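Local coordinates for penicillin-binding protein PbpB (Mycobacterium tuberculosis, PDB 6KGS) that builds cross-linked peptidoglycan from lipid intermediates during cell-wall synthesis and binds penicillins, here carrying a carbapenem-type ligand, at residues 477-482 with 493-498; 291-296 with 325-330; 269-274 with 343-348. One frame throughout, in Å; residues are numbered along the deposited sequence.

Contact 1. Residues 477-482 with 493-498. With MER ((4R,5S)-3-{[(3S,5S)-5-(dimethylcarbamoyl)pyrrolidin-3-yl]sulfanyl}-5-[(2S,3R)-3-hydroxy-1-oxobutan-2-yl]-4-methyl-4,5-d ihydro-1H-pyrrole-2-carboxylic acid), chain B.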
loop_
_atom_site.group_PDB
_atom_site.type_symbol
_atom_site.label_atom_id
_atom_site.label_comp_id
_atom_site.label_asym_id
_atom_site.label_seq_id
_atom_site.Cartn_x
_atom_site.Cartn_y
_atom_site.Cartn_z
ATOM N N GLY A 477 4.156 -11.948 -1.381
ATOM C CA GLY A 477 3.331 -12.511 -0.330
ATOM C C GLY A 477 2.161 -13.317 -0.843
ATOM O O GLY A 477 1.551 -13.002 -1.871
ATOM N N THR A 478 1.827 -14.354 -0.080
ATOM C CA THR A 478 0.656 -15.200 -0.283
ATOM C C THR A 478 0.116 -15.521 1.106
ATOM O O THR A 478 0.861 -16.022 1.955
ATOM C CB THR A 478 1.025 -16.488 -1.033
ATOM O OG1 THR A 478 1.629 -16.151 -2.287
ATOM C CG2 THR A 478 -0.204 -17.348 -1.290
ATOM N N ALA A 479 -1.156 -15.218 1.353
ATOM C CA ALA A 479 -1.754 -15.451 2.659
ATOM C C ALA A 479 -3.115 -16.107 2.484
ATOM O O ALA A 479 -3.947 -15.626 1.701
ATOM C CB ALA A 479 -1.889 -14.146 3.467
ATOM N N GLN A 480 -3.334 -17.194 3.227
ATOM C CA GLN A 480 -4.627 -17.857 3.232
ATOM C C GLN A 480 -5.703 -16.962 3.835
ATOM O O GLN A 480 -5.474 -16.254 4.817
ATOM C CB GLN A 480 -4.553 -19.166 4.006
ATOM C CG GLN A 480 -3.746 -20.279 3.334
ATOM C CD GLN A 480 -3.585 -21.476 4.267
ATOM O OE1 GLN A 480 -2.604 -21.584 4.997
ATOM N NE2 GLN A 480 -4.568 -22.363 4.262
ATOM N N GLN A 481 -6.883 -16.987 3.232
ATOM C CA GLN A 481 -8.036 -16.303 3.796
ATOM C C GLN A 481 -8.852 -17.246 4.690
ATOM O O GLN A 481 -8.737 -18.471 4.614
ATOM C CB GLN A 481 -8.906 -15.740 2.677
ATOM C CG GLN A 481 -8.137 -14.883 1.683
ATOM C CD GLN A 481 -9.033 -14.268 0.635
ATOM O OE1 GLN A 481 -10.245 -14.347 0.733
ATOM N NE2 GLN A 481 -8.437 -13.658 -0.384
ATOM N N ILE A 482 -9.683 -16.654 5.546
ATOM C CA ILE A 482 -10.520 -17.407 6.475
ATOM C C ILE A 482 -11.792 -17.854 5.768
ATOM O O ILE A 482 -12.495 -17.036 5.171
ATOM C CB ILE A 482 -10.873 -16.568 7.714
ATOM C CG1 ILE A 482 -9.619 -16.188 8.504
ATOM C CG2 ILE A 482 -11.893 -17.322 8.567
ATOM C CD1 ILE A 482 -9.125 -17.291 9.420
ATOM N N VAL A 493 -7.475 -20.441 -1.052
ATOM C CA VAL A 493 -7.973 -19.081 -1.254
ATOM C C VAL A 493 -6.982 -18.122 -0.597
ATOM O O VAL A 493 -6.737 -18.204 0.618
ATOM C CB VAL A 493 -9.390 -18.907 -0.689
ATOM C CG1 VAL A 493 -9.923 -17.478 -0.908
ATOM C CG2 VAL A 493 -10.338 -19.947 -1.312
ATOM N N TYR A 494 -6.389 -17.238 -1.397
ATOM C CA TYR A 494 -5.281 -16.410 -0.932
ATOM C C TYR A 494 -5.452 -14.952 -1.319
ATOM O O TYR A 494 -6.064 -14.619 -2.336
ATOM C CB TYR A 494 -3.939 -16.869 -1.487
ATOM C CG TYR A 494 -3.687 -18.360 -1.419
ATOM C CD1 TYR A 494 -3.165 -18.946 -0.274
ATOM C CD2 TYR A 494 -3.957 -19.180 -2.515
ATOM C CE1 TYR A 494 -2.913 -20.317 -0.219
ATOM C CE2 TYR A 494 -3.714 -20.553 -2.469
ATOM C CZ TYR A 494 -3.191 -21.112 -1.319
ATOM O OH TYR A 494 -2.943 -22.467 -1.269
ATOM N N TRP A 495 -4.917 -14.088 -0.463
ATOM C CA TRP A 495 -4.496 -12.764 -0.865
ATOM C C TRP A 495 -3.074 -12.869 -1.397
ATOM O O TRP A 495 -2.228 -13.520 -0.784
ATOM C CB TRP A 495 -4.536 -11.789 0.313
ATOM C CG TRP A 495 -5.905 -11.449 0.847
ATOM C CD1 TRP A 495 -6.877 -10.690 0.235
ATOM C CD2 TRP A 495 -6.424 -11.795 2.138
ATOM N NE1 TRP A 495 -7.981 -10.566 1.064
ATOM C CE2 TRP A 495 -7.726 -11.231 2.238
ATOM C CE3 TRP A 495 -5.924 -12.534 3.211
ATOM C CZ2 TRP A 495 -8.522 -11.384 3.367
ATOM C CZ3 TRP A 495 -6.717 -12.689 4.338
ATOM C CH2 TRP A 495 -8.002 -12.116 4.411
ATOM N N ILE A 496 -2.825 -12.262 -2.554
ATOM C CA ILE A 496 -1.494 -12.126 -3.133
ATOM C C ILE A 496 -1.068 -10.679 -2.925
ATOM O O ILE A 496 -1.863 -9.755 -3.146
ATOM C CB ILE A 496 -1.477 -12.511 -4.631
ATOM C CG1 ILE A 496 -2.009 -13.939 -4.830
ATOM C CG2 ILE A 496 -0.060 -12.369 -5.227
ATOM C CD1 ILE A 496 -1.486 -14.981 -3.862
ATOM N N THR A 497 0.171 -10.480 -2.485
ATOM C CA THR A 497 0.667 -9.163 -2.110
ATOM C C THR A 497 2.058 -8.967 -2.678
ATOM O O THR A 497 2.811 -9.927 -2.873
ATOM C CB THR A 497 0.744 -8.966 -0.570
ATOM O OG1 THR A 497 1.487 -10.044 0.009
ATOM C CG2 THR A 497 -0.642 -8.910 0.068
ATOM N N PHE A 498 2.398 -7.707 -2.926
ATOM C CA PHE A 498 3.764 -7.337 -3.254
ATOM C C PHE A 498 3.959 -5.922 -2.749
ATOM O O PHE A 498 3.023 -5.120 -2.786
ATOM C CB PHE A 498 4.075 -7.413 -4.769
ATOM C CG PHE A 498 5.577 -7.382 -5.078
ATOM C CD1 PHE A 498 6.266 -6.198 -5.087
ATOM C CD2 PHE A 498 6.290 -8.558 -5.284
ATOM C CE1 PHE A 498 7.623 -6.166 -5.349
ATOM C CE2 PHE A 498 7.663 -8.530 -5.524
ATOM C CZ PHE A 498 8.322 -7.341 -5.547
HETATM C C1 MER B . 4.617 -15.943 2.314
HETATM C C2 MER B . 5.441 -18.443 -0.426
HETATM C C3 MER B . 4.530 -17.459 2.484
HETATM C C4 MER B . 5.765 -18.152 1.878
HETATM C C5 MER B . 6.185 -17.362 -0.243
HETATM O O6 MER B . 3.846 -15.297 1.618
HETATM C C7 MER B . 4.355 -17.796 3.982
HETATM O O8 MER B . 4.153 -19.202 4.186
HETATM C C9 MER B . 3.169 -17.090 4.637
HETATM N N10 MER B . 6.557 -17.187 1.085
HETATM C C11 MER B . 6.573 -16.405 -1.297
HETATM O O12 MER B . 6.856 -15.174 -0.928
HETATM O O13 MER B . 6.641 -16.643 -2.497
HETATM S S14 MER B . 4.614 -18.835 -1.833
HETATM C C15 MER B . 5.696 -19.643 -2.994
HETATM C C16 MER B . 5.219 -21.062 -3.254
HETATM C C17 MER B . 4.838 -21.157 -4.730
HETATM C C18 MER B . 5.432 -19.232 0.838
HETATM N N19 MER B . 4.693 -19.765 -5.204
HETATM C C20 MER B . 4.083 -19.898 1.030
HETATM C C21 MER B . 5.651 -18.989 -4.378
HETATM C C22 MER B . 3.609 -22.017 -4.855
HETATM N N23 MER B . 2.458 -21.567 -5.402
HETATM O O24 MER B . 3.738 -23.159 -4.454
HETATM C C25 MER B . 2.349 -21.239 -6.819
HETATM C C26 MER B . 1.222 -21.456 -4.649
#

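Contact 2. Residues 291-296 with 325-330. With MER ((4R,5S)-3-{[(3S,5S)-5-(dimethylcarbamoyl)pyrrolidin-3-yl]sulfanyl}-5-[(2S,3R)-3-hydroxy-1-oxobutan-2-yl]-4-methyl-4,5-d ihydro-1H-pyrrole-2-carboxylic acid), chain B.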
loop_
_atom_site.group_PDB
_atom_site.type_symbol
_atom_site.label_atom_id
_atom_site.label_comp_id
_atom_site.label_asym_id
_atom_site.label_seq_id
_atom_site.Cartn_x
_atom_site.Cartn_y
_atom_site.Cartn_z
ATOM N N LEU A 291 23.141 -19.426 7.526
ATOM C CA LEU A 291 22.299 -20.118 8.490
ATOM C C LEU A 291 22.163 -21.585 8.101
ATOM O O LEU A 291 22.637 -22.028 7.050
ATOM C CB LEU A 291 20.918 -19.454 8.570
ATOM C CG LEU A 291 20.934 -17.916 8.663
ATOM C CD1 LEU A 291 19.568 -17.332 8.350
ATOM C CD2 LEU A 291 21.359 -17.469 10.060
ATOM N N GLN A 292 21.517 -22.346 8.971
ATOM C CA GLN A 292 21.159 -23.734 8.699
ATOM C C GLN A 292 19.657 -23.845 8.900
ATOM O O GLN A 292 19.175 -23.806 10.040
ATOM C CB GLN A 292 21.921 -24.702 9.605
ATOM C CG GLN A 292 23.427 -24.503 9.590
ATOM C CD GLN A 292 24.045 -24.716 8.217
ATOM O OE1 GLN A 292 23.780 -25.707 7.547
ATOM N NE2 GLN A 292 24.885 -23.780 7.798
ATOM N N VAL A 293 18.920 -23.978 7.804
ATOM C CA VAL A 293 17.465 -23.877 7.841
ATOM C C VAL A 293 16.863 -25.242 7.499
ATOM O O VAL A 293 16.898 -25.672 6.335
ATOM C CB VAL A 293 16.967 -22.783 6.889
ATOM C CG1 VAL A 293 15.465 -22.565 7.056
ATOM C CG2 VAL A 293 17.741 -21.487 7.184
ATOM N N PRO A 294 16.307 -25.952 8.470
ATOM C CA PRO A 294 15.597 -27.203 8.173
ATOM C C PRO A 294 14.258 -26.931 7.504
ATOM O O PRO A 294 13.751 -25.810 7.484
ATOM C CB PRO A 294 15.408 -27.839 9.559
ATOM C CG PRO A 294 15.401 -26.694 10.504
ATOM C CD PRO A 294 16.374 -25.681 9.920
ATOM N N GLY A 295 13.678 -27.999 6.953
ATOM C CA GLY A 295 12.427 -27.874 6.228
ATOM C C GLY A 295 11.222 -27.580 7.094
ATOM O O GLY A 295 10.208 -27.091 6.587
ATOM N N SER A 296 11.298 -27.872 8.384
ATOM C CA SER A 296 10.179 -27.575 9.264
ATOM C C SER A 296 10.712 -27.457 10.675
ATOM O O SER A 296 11.764 -28.009 10.995
ATOM C CB SER A 296 9.092 -28.655 9.180
ATOM O OG SER A 296 9.628 -29.928 9.492
ATOM N N SER A 325 11.753 -18.082 3.165
ATOM C CA SER A 325 11.727 -19.253 4.049
ATOM C C SER A 325 11.013 -18.927 5.361
ATOM O O SER A 325 11.427 -18.019 6.085
ATOM C CB SER A 325 13.148 -19.738 4.323
ATOM O OG SER A 325 13.188 -20.681 5.385
ATOM N N ASN A 326 9.929 -19.655 5.654
ATOM C CA ASN A 326 9.216 -19.486 6.920
ATOM C C ASN A 326 10.062 -19.946 8.101
ATOM O O ASN A 326 10.124 -19.270 9.135
ATOM C CB ASN A 326 7.896 -20.268 6.899
ATOM C CG ASN A 326 6.886 -19.690 5.936
ATOM O OD1 ASN A 326 6.952 -18.508 5.588
ATOM N ND2 ASN A 326 5.930 -20.520 5.505
ATOM N N VAL A 327 10.689 -21.116 7.975
ATOM C CA VAL A 327 11.545 -21.637 9.040
ATOM C C VAL A 327 12.670 -20.654 9.344
ATOM O O VAL A 327 12.914 -20.294 10.505
ATOM C CB VAL A 327 12.095 -23.023 8.649
ATOM C CG1 VAL A 327 13.095 -23.533 9.697
ATOM C CG2 VAL A 327 10.932 -24.018 8.432
ATOM N N GLY A 328 13.368 -20.197 8.303
ATOM C CA GLY A 328 14.430 -19.228 8.520
ATOM C C GLY A 328 13.920 -17.950 9.160
ATOM O O GLY A 328 14.575 -17.366 10.033
ATOM N N THR A 329 12.727 -17.513 8.756
ATOM C CA THR A 329 12.169 -16.297 9.334
ATOM C C THR A 329 11.891 -16.486 10.815
ATOM O O THR A 329 12.192 -15.604 11.632
ATOM C CB THR A 329 10.903 -15.913 8.576
ATOM O OG1 THR A 329 11.255 -15.548 7.234
ATOM C CG2 THR A 329 10.187 -14.753 9.250
ATOM N N LEU A 330 11.354 -17.654 11.187
ATOM C CA LEU A 330 10.999 -17.894 12.589
ATOM C C LEU A 330 12.233 -18.124 13.455
ATOM O O LEU A 330 12.264 -17.707 14.621
ATOM C CB LEU A 330 10.034 -19.070 12.687
ATOM C CG LEU A 330 8.622 -18.715 12.207
ATOM C CD1 LEU A 330 7.710 -19.936 12.255
ATOM C CD2 LEU A 330 8.084 -17.598 13.080
HETATM C C1 MER B . 4.617 -15.943 2.314
HETATM C C2 MER B . 5.441 -18.443 -0.426
HETATM C C3 MER B . 4.530 -17.459 2.484
HETATM C C4 MER B . 5.765 -18.152 1.878
HETATM C C5 MER B . 6.185 -17.362 -0.243
HETATM O O6 MER B . 3.846 -15.297 1.618
HETATM C C7 MER B . 4.355 -17.796 3.982
HETATM O O8 MER B . 4.153 -19.202 4.186
HETATM C C9 MER B . 3.169 -17.090 4.637
HETATM N N10 MER B . 6.557 -17.187 1.085
HETATM C C11 MER B . 6.573 -16.405 -1.297
HETATM O O12 MER B . 6.856 -15.174 -0.928
HETATM O O13 MER B . 6.641 -16.643 -2.497
HETATM S S14 MER B . 4.614 -18.835 -1.833
HETATM C C15 MER B . 5.696 -19.643 -2.994
HETATM C C16 MER B . 5.219 -21.062 -3.254
HETATM C C17 MER B . 4.838 -21.157 -4.730
HETATM C C18 MER B . 5.432 -19.232 0.838
HETATM N N19 MER B . 4.693 -19.765 -5.204
HETATM C C20 MER B . 4.083 -19.898 1.030
HETATM C C21 MER B . 5.651 -18.989 -4.378
HETATM C C22 MER B . 3.609 -22.017 -4.855
HETATM N N23 MER B . 2.458 -21.567 -5.402
HETATM O O24 MER B . 3.738 -23.159 -4.454
HETATM C C25 MER B . 2.349 -21.239 -6.819
HETATM C C26 MER B . 1.222 -21.456 -4.649
#

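Contact 3. Residues 269-274 with 343-348. With MER ((4R,5S)-3-{[(3S,5S)-5-(dimethylcarbamoyl)pyrrolidin-3-yl]sulfanyl}-5-[(2S,3R)-3-hydroxy-1-oxobutan-2-yl]-4-methyl-4,5-d ihydro-1H-pyrrole-2-carboxylic acid), chain B.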
loop_
_atom_site.group_PDB
_atom_site.type_symbol
_atom_site.label_atom_id
_atom_site.label_comp_id
_atom_site.label_asym_id
_atom_site.label_seq_id
_atom_site.Cartn_x
_atom_site.Cartn_y
_atom_site.Cartn_z
ATOM N N SER A 269 3.831 -13.104 3.550
ATOM C CA SER A 269 5.278 -12.917 3.699
ATOM C C SER A 269 5.745 -11.481 3.473
ATOM O O SER A 269 6.892 -11.152 3.822
ATOM C CB SER A 269 6.003 -13.842 2.733
ATOM O OG SER A 269 5.661 -15.176 3.014
ATOM N N VAL A 270 4.906 -10.614 2.901
ATOM C CA VAL A 270 5.253 -9.192 2.850
ATOM C C VAL A 270 5.500 -8.645 4.257
ATOM O O VAL A 270 6.317 -7.736 4.441
ATOM C CB VAL A 270 4.164 -8.416 2.076
ATOM C CG1 VAL A 270 4.325 -6.919 2.229
ATOM C CG2 VAL A 270 4.247 -8.772 0.585
ATOM N N ASN A 271 4.855 -9.218 5.280
ATOM C CA ASN A 271 5.153 -8.798 6.647
ATOM C C ASN A 271 6.589 -9.105 7.078
ATOM O O ASN A 271 7.030 -8.589 8.103
ATOM C CB ASN A 271 4.176 -9.451 7.618
ATOM C CG ASN A 271 3.946 -8.618 8.875
ATOM O OD1 ASN A 271 3.733 -7.410 8.796
ATOM N ND2 ASN A 271 3.993 -9.258 10.039
ATOM N N LYS A 272 7.342 -9.916 6.335
ATOM C CA LYS A 272 8.629 -10.321 6.870
ATOM C C LYS A 272 9.622 -9.171 6.939
ATOM O O LYS A 272 10.696 -9.330 7.529
ATOM C CB LYS A 272 9.189 -11.480 6.050
ATOM C CG LYS A 272 8.386 -12.768 6.198
ATOM C CD LYS A 272 8.980 -13.886 5.334
ATOM C CE LYS A 272 8.153 -15.168 5.418
ATOM N NZ LYS A 272 8.783 -16.266 4.607
ATOM N N ILE A 273 9.279 -8.016 6.372
ATOM C CA ILE A 273 10.084 -6.816 6.551
ATOM C C ILE A 273 10.203 -6.440 8.027
ATOM O O ILE A 273 11.201 -5.835 8.439
ATOM C CB ILE A 273 9.481 -5.664 5.733
ATOM C CG1 ILE A 273 10.471 -4.515 5.611
ATOM C CG2 ILE A 273 8.140 -5.172 6.351
ATOM C CD1 ILE A 273 9.857 -3.258 5.036
ATOM N N VAL A 274 9.194 -6.760 8.843
ATOM C CA VAL A 274 9.312 -6.470 10.268
ATOM C C VAL A 274 10.434 -7.303 10.895
ATOM O O VAL A 274 11.318 -6.766 11.577
ATOM C CB VAL A 274 7.958 -6.657 10.972
ATOM C CG1 VAL A 274 8.070 -6.349 12.497
ATOM C CG2 VAL A 274 6.926 -5.714 10.313
ATOM N N ASP A 343 7.071 -4.873 19.661
ATOM C CA ASP A 343 7.387 -3.454 19.671
ATOM C C ASP A 343 7.630 -2.929 18.253
ATOM O O ASP A 343 7.185 -1.830 17.901
ATOM C CB ASP A 343 8.593 -3.196 20.575
ATOM C CG ASP A 343 9.026 -1.753 20.554
ATOM O OD1 ASP A 343 8.249 -0.906 21.044
ATOM O OD2 ASP A 343 10.131 -1.460 20.042
ATOM N N MET A 344 8.319 -3.706 17.419
ATOM C CA MET A 344 8.631 -3.244 16.067
ATOM C C MET A 344 7.371 -3.181 15.189
ATOM O O MET A 344 7.194 -2.233 14.410
ATOM C CB MET A 344 9.707 -4.156 15.480
ATOM C CG MET A 344 10.210 -3.780 14.088
ATOM S SD MET A 344 11.258 -2.346 14.108
ATOM C CE MET A 344 12.752 -2.986 14.868
ATOM N N LEU A 345 6.485 -4.182 15.308
ATOM C CA LEU A 345 5.144 -4.112 14.727
ATOM C C LEU A 345 4.474 -2.768 14.991
ATOM O O LEU A 345 3.935 -2.132 14.076
ATOM C CB LEU A 345 4.262 -5.229 15.297
ATOM C CG LEU A 345 4.432 -6.660 14.815
ATOM C CD1 LEU A 345 3.533 -7.566 15.611
ATOM C CD2 LEU A 345 4.140 -6.773 13.319
ATOM N N ARG A 346 4.462 -2.333 16.255
ATOM C CA ARG A 346 3.812 -1.066 16.587
ATOM C C ARG A 346 4.549 0.123 15.972
ATOM O O ARG A 346 3.909 1.062 15.476
ATOM C CB ARG A 346 3.705 -0.902 18.103
ATOM C CG ARG A 346 2.932 -2.009 18.808
ATOM C CD ARG A 346 1.485 -2.067 18.355
ATOM N NE ARG A 346 0.705 -0.906 18.789
ATOM C CZ ARG A 346 -0.592 -0.740 18.523
ATOM N NH1 ARG A 346 -1.260 -1.654 17.812
ATOM N NH2 ARG A 346 -1.217 0.345 18.958
ATOM N N LYS A 347 5.885 0.120 16.012
ATOM C CA LYS A 347 6.637 1.231 15.423
ATOM C C LYS A 347 6.373 1.361 13.924
ATOM O O LYS A 347 6.327 2.474 13.384
ATOM C CB LYS A 347 8.139 1.056 15.665
ATOM C CG LYS A 347 8.570 1.226 17.095
ATOM C CD LYS A 347 10.052 1.519 17.163
ATOM C CE LYS A 347 10.303 2.856 17.850
ATOM N NZ LYS A 347 9.856 2.851 19.275
ATOM N N PHE A 348 6.228 0.230 13.228
ATOM C CA PHE A 348 5.824 0.271 11.825
ATOM C C PHE A 348 4.377 0.743 11.609
ATOM O O PHE A 348 3.948 0.795 10.453
ATOM C CB PHE A 348 6.006 -1.108 11.191
ATOM C CG PHE A 348 7.388 -1.352 10.664
ATOM C CD1 PHE A 348 7.844 -0.672 9.549
ATOM C CD2 PHE A 348 8.230 -2.273 11.269
ATOM C CE1 PHE A 348 9.130 -0.902 9.036
ATOM C CE2 PHE A 348 9.508 -2.502 10.769
ATOM C CZ PHE A 348 9.956 -1.819 9.646
HETATM C C1 MER B . 4.617 -15.943 2.314
HETATM C C2 MER B . 5.441 -18.443 -0.426
HETATM C C3 MER B . 4.530 -17.459 2.484
HETATM C C4 MER B . 5.765 -18.152 1.878
HETATM C C5 MER B . 6.185 -17.362 -0.243
HETATM O O6 MER B . 3.846 -15.297 1.618
HETATM C C7 MER B . 4.355 -17.796 3.982
HETATM O O8 MER B . 4.153 -19.202 4.186
HETATM C C9 MER B . 3.169 -17.090 4.637
HETATM N N10 MER B . 6.557 -17.187 1.085
HETATM C C11 MER B . 6.573 -16.405 -1.297
HETATM O O12 MER B . 6.856 -15.174 -0.928
HETATM O O13 MER B . 6.641 -16.643 -2.497
HETATM S S14 MER B . 4.614 -18.835 -1.833
HETATM C C15 MER B . 5.696 -19.643 -2.994
HETATM C C16 MER B . 5.219 -21.062 -3.254
HETATM C C17 MER B . 4.838 -21.157 -4.730
HETATM C C18 MER B . 5.432 -19.232 0.838
HETATM N N19 MER B . 4.693 -19.765 -5.204
HETATM C C20 MER B . 4.083 -19.898 1.030
HETATM C C21 MER B . 5.651 -18.989 -4.378
HETATM C C22 MER B . 3.609 -22.017 -4.855
HETATM N N23 MER B . 2.458 -21.567 -5.402
HETATM O O24 MER B . 3.738 -23.159 -4.454
HETATM C C25 MER B . 2.349 -21.239 -6.819
HETATM C C26 MER B . 1.222 -21.456 -4.649
#

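Contact 1. Residues 477-482 with 493-498
G477 and T497 form one of four antiparallel bridges joining 477-482 to 493-498, on strands 473-483 and 493-502, beside the active-site cleft; G477 closes the Lys-Thr-Gly motif of penicillin-binding transpeptidases. Backbone bonding comes first: G477 exchanges two hydrogen bonds with T497, and A479 two with W495, and Q481 N adds a fifth by donating to V493 O. W495 N reaches A479 O at 2.8 Å in the carbonyl plane, whereas the G477-T497 donors stand above theirs. Between these pairs, CA-H...O contacts fill in, the shortest from Y494 CA to A479 O at 3.1 Å.

Stacking dominates the face bearing W495. Q481 CG lies over the indole six-membered ring, 3.5 Å from its centroid and 8° off the normal, a CH-pi contact. With Q481 CG beside its own backbone N (chi1 -52°) and the chain extended, the amide runs on over the indole, 24° from coplanar, and puts NE2 3.4 Å from W495 CD1. D516 OD1 hydrogen-bonds Q481 NE2. Near the cleft, T497 OG1, bonded to P267 O, fits 3.1 Å from G477 CA.

Apolar contacts hold the opposite face. T478 CG2 meets Y494 CD1 obliquely at 3.5 Å, and I496 CD1 lies beside T478. Q480 CG runs alongside the tyrosine, 3.6 Å from its CE1, while its NE2 bonds F490 O.

The ligand bond points away from the partner strand: T478 N donates to MER O6 at 2.8 Å. Held by A479 N and T497 N bonds on either side, the T478 peptide N-H faces the acyl oxygen as one arm of an oxyanion hole, which would probably polarise the ester carbonyl and steady negative charge developing on O6.

Contact 2. Residues 291-296 with 325-330
V293 CG1 presses on the N-terminal turn of helix 326-336, the helix that starts within the Ser-X-Asn motif of this penicillin-binding transpeptidase; N326 is the last residue of that motif and S325 the middle one. A chi1 of -173° swings this methyl opposite the backbone N and sets it 3.4 Å from S325 OG and equally close to G328 N. V327 answers with both branches: its CG1 packs on V293 CG1 at 3.7 Å and on P294 CD, and lies 3.2 Å from P294 O, while CG2 touches S296 CA and G295 O. No hydrogen bond joins the two segments, and the loop meets the helix start by van der Waals contact of methyls with side chains and backbone atoms.

One shell out, S325 is the N-cap: its OG accepts from G328 N at 3.0 Å and is also bonded to D306, whose other carboxylate oxygen takes V327 N. S325 O is gripped twice, by T329 N and T329 OG1 from opposite faces of its carbonyl plane.

This capped turn fixes the place of N326, whose side chain leaves the helix toward the ligand and does not meet V293. N326 OD1 receives K272 NZ and its ND2 bonds H305 O; ND2 also donates to the ligand hydroxyl O8, 2.6 Å away at a nearly straight 160°.

Contact 3. Residues 269-274 with 343-348
The F348 ring takes V274 CG2 obliquely, 3.8 Å from CD2, with V274 CA near the ring's CE2; the two side chains slide past one another in opposite directions. The other flat group, the N271 amide, crosses L345 at about a right angle, its ND2 4.1 Å from L345 CD2 and hydrogen-bonded to L380 O. N271 belongs to the Ser-X-X-Lys motif, S269 to K272, which leads into helix 272-281; the contact leans the first turn of that helix on the end of helix 338-347.

V274 does most of the touching. With CG1 opposite the backbone N (chi1 -180°) and CG2 opposite the carbonyl carbon, one methyl meets M344 CG at 3.7 Å and L345 CD2 at 4.0 Å, and the other meets F348. The meeting is buried and apolar, and no hydrogen bond spans it.

The first and last residues of the motif, S269 and K272, face the active site. K272 extends fully, and its NZ bonds S324 OG. S269, the acyl-ester serine as in relatives, is acylated here: its N gives a weak bond to O6, and its OG is joined to MER C1 at 1.5 Å.

How the contacts relate
Contact 3 holds the Ser-X-X-Lys motif of the transpeptidase domain whole, contacts 1 and 2 hold parts of the other two signature motifs, and all three touch MER. Along the chain, contact 2 is nested inside the loop that contact 3 closes, and contact 1 follows both. Contact 1 lies in the antiparallel sheet; contact 2 sets a loop against helix 326-336, and contact 3 joins helices 272-281 and 338-347. Centres stand about 20 Å (1 and 2), 17 Å (1 and 3) and 18 Å (2 and 3) apart. V270 packs on T497 and G477, and K272 meets contact 2, so the 269-274 segment touches both other contacts and sets the acylated serine between sheet and helix.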